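Intracellular serine protease (Bacillus licheniformis, PDB 4ZOQ) probably acts as a subtilisin-like serine endopeptidase of the S8 family that cleaves lanthipeptide precursors at specific sequences. Local coordinates at residues Arg40-Lys46 with Ala98-Thr104; Asp55-Leu61 with Thr249-Gly253; His165-Val169 with Ser302-Val306. One frame throughout, in Å; residues are numbered along the deposited sequence.

Contact 1: residues Arg40-Lys46 with Ala98-Thr104; sequences RGHPDVK and APDVTIT
Arg40 and Asp100 meet twice, through side chains and through backbone. The Arg40 chain, extended from CG to NE (chi3 -175°), carries the guanidinium out to the carboxylate. In the salt bridge NH1 of Arg40 lies 3.1 Å from OD1 of Asp100 and donates to OD2 at 3.2 Å. OD2 sits in the guanidinium plane, but the donor comes from above the carboxylate. The two planes are 44° apart. The Pro99 ring lies against one guanidinium face, its CG over the centre, which limits how the group can turn. Asp100 N donates to Arg40 O at 3.0 Å. A water donates to both Gly41 O and Asp100 OD2, giving that carboxylate oxygen a second donor. Gly41, at positive phi, faces Val101 so closely that a beta carbon would run into Val101 CG1.

These bonds bring together the entries of two neighbouring parallel strands of the subtilase sheet, 46-51 and 102-110. Thr102 N donates to Val45 O at 2.9 Å, and the parallel bridge then pairs Lys46 with Thr102, their side chains side by side on one face. Val101 CA points its hydrogen at His42 O (3.3 Å, 173° at H), and Val45 CG1 packs against Val101 CG1 at 4.0 Å. Further out, a type I turn from His42 to Val45 shapes 40-46. Helix 275-297 backs both valines, and its Glu295 takes the hydrogen bond of His42 NE2.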
loop_
_atom_site.group_PDB
_atom_site.type_symbol
_atom_site.label_atom_id
_atom_site.label_comp_id
_atom_site.label_asym_id
_atom_site.label_seq_id
_atom_site.Cartn_x
_atom_site.Cartn_y
_atom_site.Cartn_z
ATOM N N ARG B 40 0.325 16.198 -13.952
ATOM C CA ARG B 40 0.180 16.448 -12.538
ATOM C C ARG B 40 -0.822 15.474 -11.936
ATOM O O ARG B 40 -1.047 15.493 -10.725
ATOM C CB ARG B 40 -0.248 17.904 -12.327
ATOM C CG ARG B 40 0.288 18.569 -11.078
ATOM C CD ARG B 40 0.094 20.106 -11.118
ATOM N NE ARG B 40 0.726 20.726 -9.958
ATOM C CZ ARG B 40 0.184 20.729 -8.741
ATOM N NH1 ARG B 40 -1.006 20.173 -8.547
ATOM N NH2 ARG B 40 0.812 21.295 -7.722
ATOM N N GLY B 41 -1.428 14.633 -12.789
ATOM C CA GLY B 41 -2.458 13.701 -12.355
ATOM C C GLY B 41 -3.885 14.190 -12.550
ATOM O O GLY B 41 -4.149 15.402 -12.541
ATOM N N HIS B 42 -4.811 13.254 -12.742
ATOM C CA HIS B 42 -6.232 13.593 -12.888
ATOM C C HIS B 42 -6.988 13.391 -11.595
ATOM O O HIS B 42 -6.865 12.355 -10.969
ATOM C CB HIS B 42 -6.905 12.776 -14.011
ATOM C CG HIS B 42 -6.406 13.105 -15.388
ATOM N ND1 HIS B 42 -6.911 12.510 -16.529
ATOM C CD2 HIS B 42 -5.426 13.939 -15.806
ATOM C CE1 HIS B 42 -6.275 12.972 -17.586
ATOM N NE2 HIS B 42 -5.361 13.836 -17.176
ATOM N N PRO B 43 -7.786 14.391 -11.193
ATOM C CA PRO B 43 -8.640 14.226 -10.018
ATOM C C PRO B 43 -9.549 13.002 -10.097
ATOM O O PRO B 43 -9.891 12.492 -9.045
ATOM C CB PRO B 43 -9.475 15.516 -10.013
ATOM C CG PRO B 43 -8.623 16.515 -10.686
ATOM C CD PRO B 43 -7.825 15.771 -11.719
ATOM N N ASP B 44 -9.927 12.540 -11.288
ATOM C CA ASP B 44 -10.836 11.381 -11.407
ATOM C C ASP B 44 -10.101 10.056 -11.615
ATOM O O ASP B 44 -10.721 9.041 -11.926
ATOM C CB ASP B 44 -11.868 11.591 -12.528
ATOM C CG ASP B 44 -11.249 11.602 -13.879
ATOM O OD1 ASP B 44 -10.061 11.952 -13.958
ATOM O OD2 ASP B 44 -11.942 11.291 -14.859
ATOM N N VAL B 45 -8.778 10.084 -11.512
ATOM C CA VAL B 45 -8.022 8.861 -11.262
ATOM C C VAL B 45 -7.912 8.704 -9.744
ATOM O O VAL B 45 -7.509 9.631 -9.042
ATOM C CB VAL B 45 -6.618 8.881 -11.895
ATOM C CG1 VAL B 45 -5.717 7.821 -11.259
ATOM C CG2 VAL B 45 -6.707 8.750 -13.407
ATOM N N LYS B 46 -8.312 7.552 -9.224
ATOM C CA LYS B 46 -8.406 7.400 -7.768
ATOM C C LYS B 46 -7.443 6.317 -7.263
ATOM O O LYS B 46 -7.404 5.192 -7.798
ATOM C CB LYS B 46 -9.851 7.048 -7.344
ATOM C CG LYS B 46 -10.863 8.155 -7.605
ATOM C CD LYS B 46 -12.218 7.870 -6.954
ATOM C CE LYS B 46 -12.975 6.753 -7.654
ATOM N NZ LYS B 46 -14.227 6.448 -6.884
ATOM N N ALA B 98 2.150 12.762 -7.610
ATOM C CA ALA B 98 0.927 12.984 -8.363
ATOM C C ALA B 98 -0.028 13.828 -7.546
ATOM O O ALA B 98 -0.959 13.297 -6.932
ATOM C CB ALA B 98 0.281 11.677 -8.717
ATOM N N PRO B 99 0.217 15.138 -7.507
ATOM C CA PRO B 99 -0.509 15.981 -6.553
ATOM C C PRO B 99 -1.997 16.129 -6.837
ATOM O O PRO B 99 -2.730 16.461 -5.921
ATOM C CB PRO B 99 0.225 17.340 -6.642
ATOM C CG PRO B 99 1.120 17.261 -7.830
ATOM C CD PRO B 99 1.384 15.815 -8.100
ATOM N N ASP B 100 -2.454 15.818 -8.039
ATOM C CA ASP B 100 -3.862 16.028 -8.351
ATOM C C ASP B 100 -4.715 14.754 -8.411
ATOM O O ASP B 100 -5.932 14.864 -8.550
ATOM C CB ASP B 100 -3.981 16.781 -9.682
ATOM C CG ASP B 100 -3.581 18.235 -9.558
ATOM O OD1 ASP B 100 -3.759 18.773 -8.451
ATOM O OD2 ASP B 100 -3.052 18.817 -10.546
ATOM N N VAL B 101 -4.118 13.561 -8.309
ATOM C CA VAL B 101 -4.945 12.347 -8.289
ATOM C C VAL B 101 -5.719 12.281 -6.996
ATOM O O VAL B 101 -5.290 12.829 -5.976
ATOM C CB VAL B 101 -4.144 11.055 -8.462
ATOM C CG1 VAL B 101 -3.611 10.966 -9.881
ATOM C CG2 VAL B 101 -3.050 10.955 -7.426
ATOM N N THR B 102 -6.874 11.616 -7.019
ATOM C CA THR B 102 -7.686 11.584 -5.808
ATOM C C THR B 102 -7.171 10.473 -4.896
ATOM O O THR B 102 -6.721 9.430 -5.369
ATOM C CB THR B 102 -9.191 11.387 -6.141
ATOM O OG1 THR B 102 -9.691 12.559 -6.800
ATOM C CG2 THR B 102 -10.002 11.141 -4.886
ATOM N N ILE B 103 -7.177 10.712 -3.590
ATOM C CA ILE B 103 -6.720 9.685 -2.667
ATOM C C ILE B 103 -7.865 9.306 -1.735
ATOM O O ILE B 103 -8.414 10.161 -1.061
ATOM C CB ILE B 103 -5.501 10.153 -1.819
ATOM C CG1 ILE B 103 -4.268 10.402 -2.687
ATOM C CG2 ILE B 103 -5.161 9.134 -0.749
ATOM C CD1 ILE B 103 -3.161 11.203 -1.966
ATOM N N THR B 104 -8.205 8.024 -1.664
ATOM C CA THR B 104 -9.282 7.590 -0.778
ATOM C C THR B 104 -8.774 6.682 0.331
ATOM O O THR B 104 -8.270 5.595 0.053
ATOM C CB THR B 104 -10.368 6.809 -1.533
ATOM O OG1 THR B 104 -10.736 7.491 -2.740
ATOM C CG2 THR B 104 -11.579 6.592 -0.640
HETATM O O HOH W 1 -3.683 18.429 -13.206
#

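Contact 2: residues Asp55-Leu61 with Thr249-Gly253; sequences DLDHPDL and TYPKG
Two loops of the subtilase fold meet here through Asp55 with Lys252 and His58 with Thr249, one loop after strand 46-51, the other running on from the end of strand 246-249; the contact mixes one backbone-to-carboxylate bond with packing round a histidine ring. Lys252 N donates to Asp55 OD2 at 3.0 Å, reaching the oxygen from above the carboxylate plane, 44° out of it. With CG anti to the backbone N (chi1 -172°), the Asp55 carboxylate is swung across to the other loop, where Pro251 CA also lies beside OD2. The other oxygen, OD1, receives a water that in turn accepts from Gly253 N, so two successive backbone N-H groups of the 249-253 loop are tied to one carboxylate, one directly and one through solvent.

The His58 ring stands between the loops. Thr249 CB lies over one face in a CH-pi contact, 4.1 Å from the ring centroid, while Pro59 CD covers the opposite face. Tyr250 O is at the ring edge, 3.1 Å from CD2. The rotation of the ring is fixed at both nitrogens: NE2 is hydrogen-bonded to Gly268 O, and Asp60 N donates to ND1 near the ring plane. Asp60 OD2, engaged by Tyr269, also touches the Thr249 methyl. The buried Leu61, which packs on helix 86-97, places its CD1 3.9 Å from Thr249 OG1, the hydroxyl hydrogen-bonded to Thr88 O.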
loop_
_atom_site.group_PDB
_atom_site.type_symbol
_atom_site.label_atom_id
_atom_site.label_comp_id
_atom_site.label_asym_id
_atom_site.label_seq_id
_atom_site.Cartn_x
_atom_site.Cartn_y
_atom_site.Cartn_z
ATOM N N ASP B 55 -5.204 12.001 7.737
ATOM C CA ASP B 55 -5.371 13.347 8.230
ATOM C C ASP B 55 -6.037 14.192 7.139
ATOM O O ASP B 55 -5.374 14.808 6.300
ATOM C CB ASP B 55 -4.006 13.902 8.645
ATOM C CG ASP B 55 -4.103 15.228 9.339
ATOM O OD1 ASP B 55 -5.093 15.441 10.073
ATOM O OD2 ASP B 55 -3.176 16.052 9.163
ATOM N N LEU B 56 -7.367 14.204 7.179
ATOM C CA LEU B 56 -8.233 14.703 6.101
ATOM C C LEU B 56 -8.054 16.180 5.775
ATOM O O LEU B 56 -8.397 16.627 4.676
ATOM C CB LEU B 56 -9.698 14.433 6.458
ATOM C CG LEU B 56 -10.014 12.949 6.661
ATOM C CD1 LEU B 56 -11.424 12.748 7.208
ATOM C CD2 LEU B 56 -9.859 12.230 5.338
ATOM N N ASP B 57 -7.580 16.958 6.739
ATOM C CA ASP B 57 -7.473 18.376 6.486
ATOM C C ASP B 57 -6.007 18.864 6.457
ATOM O O ASP B 57 -5.737 20.067 6.597
ATOM C CB ASP B 57 -8.279 19.132 7.556
ATOM C CG ASP B 57 -8.720 20.507 7.095
ATOM O OD1 ASP B 57 -9.059 20.649 5.891
ATOM O OD2 ASP B 57 -8.715 21.448 7.923
ATOM N N HIS B 58 -5.072 17.950 6.229
ATOM C CA HIS B 58 -3.669 18.317 6.033
ATOM C C HIS B 58 -3.574 19.245 4.825
ATOM O O HIS B 58 -4.146 18.948 3.775
ATOM C CB HIS B 58 -2.777 17.074 5.851
ATOM C CG HIS B 58 -1.305 17.362 5.934
ATOM N ND1 HIS B 58 -0.612 18.027 4.940
ATOM C CD2 HIS B 58 -0.400 17.093 6.906
ATOM C CE1 HIS B 58 0.656 18.144 5.291
ATOM N NE2 HIS B 58 0.811 17.584 6.478
ATOM N N PRO B 59 -2.884 20.389 4.980
ATOM C CA PRO B 59 -2.807 21.415 3.925
ATOM C C PRO B 59 -2.399 20.847 2.573
ATOM O O PRO B 59 -2.912 21.260 1.528
ATOM C CB PRO B 59 -1.716 22.380 4.435
ATOM C CG PRO B 59 -1.653 22.150 5.893
ATOM C CD PRO B 59 -2.027 20.714 6.135
ATOM N N ASP B 60 -1.508 19.862 2.595
ATOM C CA ASP B 60 -1.022 19.292 1.351
ATOM C C ASP B 60 -1.957 18.238 0.771
ATOM O O ASP B 60 -1.966 18.019 -0.437
ATOM C CB ASP B 60 0.366 18.707 1.575
ATOM C CG ASP B 60 1.376 19.757 1.961
ATOM O OD1 ASP B 60 1.278 20.902 1.455
ATOM O OD2 ASP B 60 2.267 19.441 2.771
ATOM N N LEU B 61 -2.774 17.610 1.612
ATOM C CA LEU B 61 -3.557 16.455 1.152
ATOM C C LEU B 61 -5.051 16.769 0.946
ATOM O O LEU B 61 -5.707 16.106 0.152
ATOM C CB LEU B 61 -3.418 15.295 2.149
ATOM C CG LEU B 61 -1.968 14.954 2.492
ATOM C CD1 LEU B 61 -1.855 13.825 3.545
ATOM C CD2 LEU B 61 -1.154 14.652 1.230
ATOM N N THR B 249 4.585 13.748 4.899
ATOM C CA THR B 249 3.499 14.506 5.494
ATOM C C THR B 249 3.065 13.735 6.723
ATOM O O THR B 249 2.908 12.513 6.699
ATOM C CB THR B 249 2.333 14.727 4.532
ATOM O OG1 THR B 249 2.025 13.490 3.889
ATOM C CG2 THR B 249 2.699 15.735 3.456
ATOM N N TYR B 250 2.887 14.472 7.808
ATOM C CA TYR B 250 2.578 13.893 9.105
ATOM C C TYR B 250 1.369 14.672 9.637
ATOM O O TYR B 250 1.225 15.862 9.301
ATOM C CB TYR B 250 3.802 13.987 10.014
ATOM C CG TYR B 250 3.806 13.018 11.178
ATOM C CD1 TYR B 250 3.878 11.637 10.964
ATOM C CD2 TYR B 250 3.800 13.487 12.490
ATOM C CE1 TYR B 250 3.894 10.747 12.025
ATOM C CE2 TYR B 250 3.826 12.611 13.558
ATOM C CZ TYR B 250 3.877 11.242 13.318
ATOM O OH TYR B 250 3.902 10.386 14.377
ATOM N N PRO B 251 0.453 13.995 10.369
ATOM C CA PRO B 251 -0.780 14.665 10.813
ATOM C C PRO B 251 -0.470 16.004 11.489
ATOM O O PRO B 251 0.303 16.071 12.438
ATOM C CB PRO B 251 -1.391 13.666 11.788
ATOM C CG PRO B 251 -0.884 12.328 11.332
ATOM C CD PRO B 251 0.524 12.599 10.854
ATOM N N LYS B 252 -1.049 17.073 10.964
ATOM C CA LYS B 252 -0.614 18.404 11.341
ATOM C C LYS B 252 -0.860 18.684 12.829
ATOM O O LYS B 252 -0.123 19.443 13.457
ATOM C CB LYS B 252 -1.314 19.449 10.476
ATOM C CG LYS B 252 -2.468 20.111 11.170
ATOM C CD LYS B 252 -3.411 20.833 10.226
ATOM C CE LYS B 252 -4.352 19.872 9.541
ATOM N NZ LYS B 252 -5.156 20.634 8.553
ATOM N N GLY B 253 -1.871 18.054 13.409
ATOM C CA GLY B 253 -2.161 18.302 14.805
ATOM C C GLY B 253 -1.458 17.334 15.726
ATOM O O GLY B 253 -1.794 17.248 16.902
HETATM O O HOH W 2 -3.875 16.542 12.692
#

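Contact 3: residues His165-Val169 with Ser302-Val306; sequences HQVLV and SAKQV
Gln166, just ahead of strand 168-172, and Leu168, its first residue, reach the first turn of helix 303-313; the glutamine adds an acceptor from outside to the N-terminal cap of that helix. Gln166 follows helix 146-164 as the C-prime residue of a Schellman motif, its phi positive at 62°, and the strand of the central subtilase sheet begins two residues later. The turn that ends one helix thus presents a side chain to the start of another.

Of the polar contacts, the bond across the segments runs from Ala303 N to Gln166 OE1, 2.9 Å long and fairly straight at 164°. The glutamine chain is bent at chi2 (-64°), which carries its amide over to the helix start. OE1 takes the first N-H of the helix directly and the second, that of Lys304, through a water. At the helix start, Ser302 is the N-cap and forms a capping box with Gln305: Gln305 N donates to Ser302 OG at 3.0 Å and Ser302 N to Gln305 OE1 at 2.7 Å. The amide NH2 of Gln305 is held further out by Tyr293 OH.

The apolar contacts belong to Leu168, whose two methyls divide the work. CD2 lies 3.8 Å from Ala303 CB and also beside Ala303 O. An alanine in place of Leu168 would remove both branches and is likely to leave a gap between strand and helix, with Val306 and Ala303 losing the apolar contact that ties them to the strand. Helix 275-297 packs on Val306 as well, through Ala286, Val289 and Ile290. CD1 of Leu168 crosses to Val306, 3.6 Å from its CG1.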
loop_
_atom_site.group_PDB
_atom_site.type_symbol
_atom_site.label_atom_id
_atom_site.label_comp_id
_atom_site.label_asym_id
_atom_site.label_seq_id
_atom_site.Cartn_x
_atom_site.Cartn_y
_atom_site.Cartn_z
ATOM N N HIS B 165 -10.425 -6.754 -12.763
ATOM C CA HIS B 165 -11.021 -5.478 -13.093
ATOM C C HIS B 165 -10.003 -4.416 -13.458
ATOM O O HIS B 165 -10.310 -3.220 -13.441
ATOM C CB HIS B 165 -11.891 -4.982 -11.942
ATOM C CG HIS B 165 -13.159 -5.762 -11.763
ATOM N ND1 HIS B 165 -13.227 -6.936 -11.042
ATOM C CD2 HIS B 165 -14.403 -5.558 -12.270
ATOM C CE1 HIS B 165 -14.467 -7.399 -11.077
ATOM N NE2 HIS B 165 -15.197 -6.586 -11.824
ATOM N N GLN B 166 -8.814 -4.872 -13.846
ATOM C CA GLN B 166 -7.750 -3.996 -14.324
ATOM C C GLN B 166 -7.260 -2.969 -13.277
ATOM O O GLN B 166 -6.818 -1.876 -13.620
ATOM C CB GLN B 166 -8.243 -3.276 -15.586
ATOM C CG GLN B 166 -8.694 -4.254 -16.672
ATOM C CD GLN B 166 -7.549 -5.107 -17.173
ATOM O OE1 GLN B 166 -6.400 -4.676 -17.172
ATOM N NE2 GLN B 166 -7.851 -6.320 -17.599
ATOM N N VAL B 167 -7.311 -3.343 -12.002
ATOM C CA VAL B 167 -6.829 -2.477 -10.934
ATOM C C VAL B 167 -5.449 -2.913 -10.426
ATOM O O VAL B 167 -5.275 -4.051 -9.993
ATOM C CB VAL B 167 -7.790 -2.461 -9.750
ATOM C CG1 VAL B 167 -7.290 -1.514 -8.717
ATOM C CG2 VAL B 167 -9.184 -2.084 -10.209
ATOM N N LEU B 168 -4.484 -1.996 -10.471
ATOM C CA LEU B 168 -3.137 -2.259 -9.973
ATOM C C LEU B 168 -3.106 -2.237 -8.464
ATOM O O LEU B 168 -3.783 -1.418 -7.833
ATOM C CB LEU B 168 -2.170 -1.224 -10.518
ATOM C CG LEU B 168 -2.013 -1.409 -12.018
ATOM C CD1 LEU B 168 -1.521 -0.138 -12.647
ATOM C CD2 LEU B 168 -1.058 -2.558 -12.277
ATOM N N VAL B 169 -2.368 -3.183 -7.889
ATOM C CA VAL B 169 -2.188 -3.258 -6.444
ATOM C C VAL B 169 -0.699 -3.261 -6.114
ATOM O O VAL B 169 0.032 -4.168 -6.493
ATOM C CB VAL B 169 -2.857 -4.526 -5.855
ATOM C CG1 VAL B 169 -2.679 -4.578 -4.342
ATOM C CG2 VAL B 169 -4.340 -4.587 -6.253
ATOM N N SER B 302 -4.924 -0.896 -19.886
ATOM C CA SER B 302 -5.025 -2.102 -19.070
ATOM C C SER B 302 -3.973 -2.030 -17.951
ATOM O O SER B 302 -3.030 -1.234 -18.052
ATOM C CB SER B 302 -4.811 -3.336 -19.916
ATOM O OG SER B 302 -3.466 -3.412 -20.333
ATOM N N ALA B 303 -4.153 -2.824 -16.889
ATOM C CA ALA B 303 -3.181 -2.941 -15.796
ATOM C C ALA B 303 -1.833 -3.361 -16.344
ATOM O O ALA B 303 -0.789 -2.940 -15.850
ATOM C CB ALA B 303 -3.655 -3.930 -14.752
ATOM N N LYS B 304 -1.867 -4.197 -17.377
ATOM C CA LYS B 304 -0.655 -4.690 -18.014
ATOM C C LYS B 304 0.053 -3.581 -18.757
ATOM O O LYS B 304 1.273 -3.479 -18.723
ATOM C CB LYS B 304 -0.981 -5.787 -19.039
ATOM C CG LYS B 304 -0.923 -7.202 -18.549
ATOM C CD LYS B 304 -1.200 -8.188 -19.699
ATOM C CE LYS B 304 -1.404 -9.614 -19.173
ATOM N NZ LYS B 304 -2.121 -10.507 -20.126
ATOM N N GLN B 305 -0.715 -2.712 -19.394
ATOM C CA GLN B 305 -0.100 -1.597 -20.091
ATOM C C GLN B 305 0.662 -0.669 -19.142
ATOM O O GLN B 305 1.773 -0.250 -19.451
ATOM C CB GLN B 305 -1.147 -0.806 -20.846
ATOM C CG GLN B 305 -1.483 -1.410 -22.183
ATOM C CD GLN B 305 -2.666 -0.723 -22.834
ATOM O OE1 GLN B 305 -3.800 -0.806 -22.351
ATOM N NE2 GLN B 305 -2.394 0.022 -23.905
ATOM N N VAL B 306 0.065 -0.357 -17.995
ATOM C CA VAL B 306 0.711 0.509 -17.014
ATOM C C VAL B 306 1.930 -0.192 -16.432
ATOM O O VAL B 306 2.997 0.407 -16.323
ATOM C CB VAL B 306 -0.247 0.922 -15.905
ATOM C CG1 VAL B 306 0.449 1.868 -14.950
ATOM C CG2 VAL B 306 -1.449 1.600 -16.523
HETATM O O HOH W 3 -4.211 -6.131 -17.628
#

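How the contacts relate
All three contacts belong to the one subtilase fold, and no two of them touch. Contacts 1 and 3 both reach the central sheet, through strands 46-51 and 102-110 in one and strand 168-172 in the other; their centres are 16 Å apart, and helix 275-297 packs on both. Contact 2 has its centre 16 Å from that of contact 1, with nearest atoms about 5 Å apart, but 29 Å from that of contact 3. It lies nearest the predicted charge relay: the Tyr250 side chain is about 7 Å from that of His86, whereas the Thr104 side chain of contact 1 is about 11 Å from that of Asp51. Contact 3 is remote from these residues.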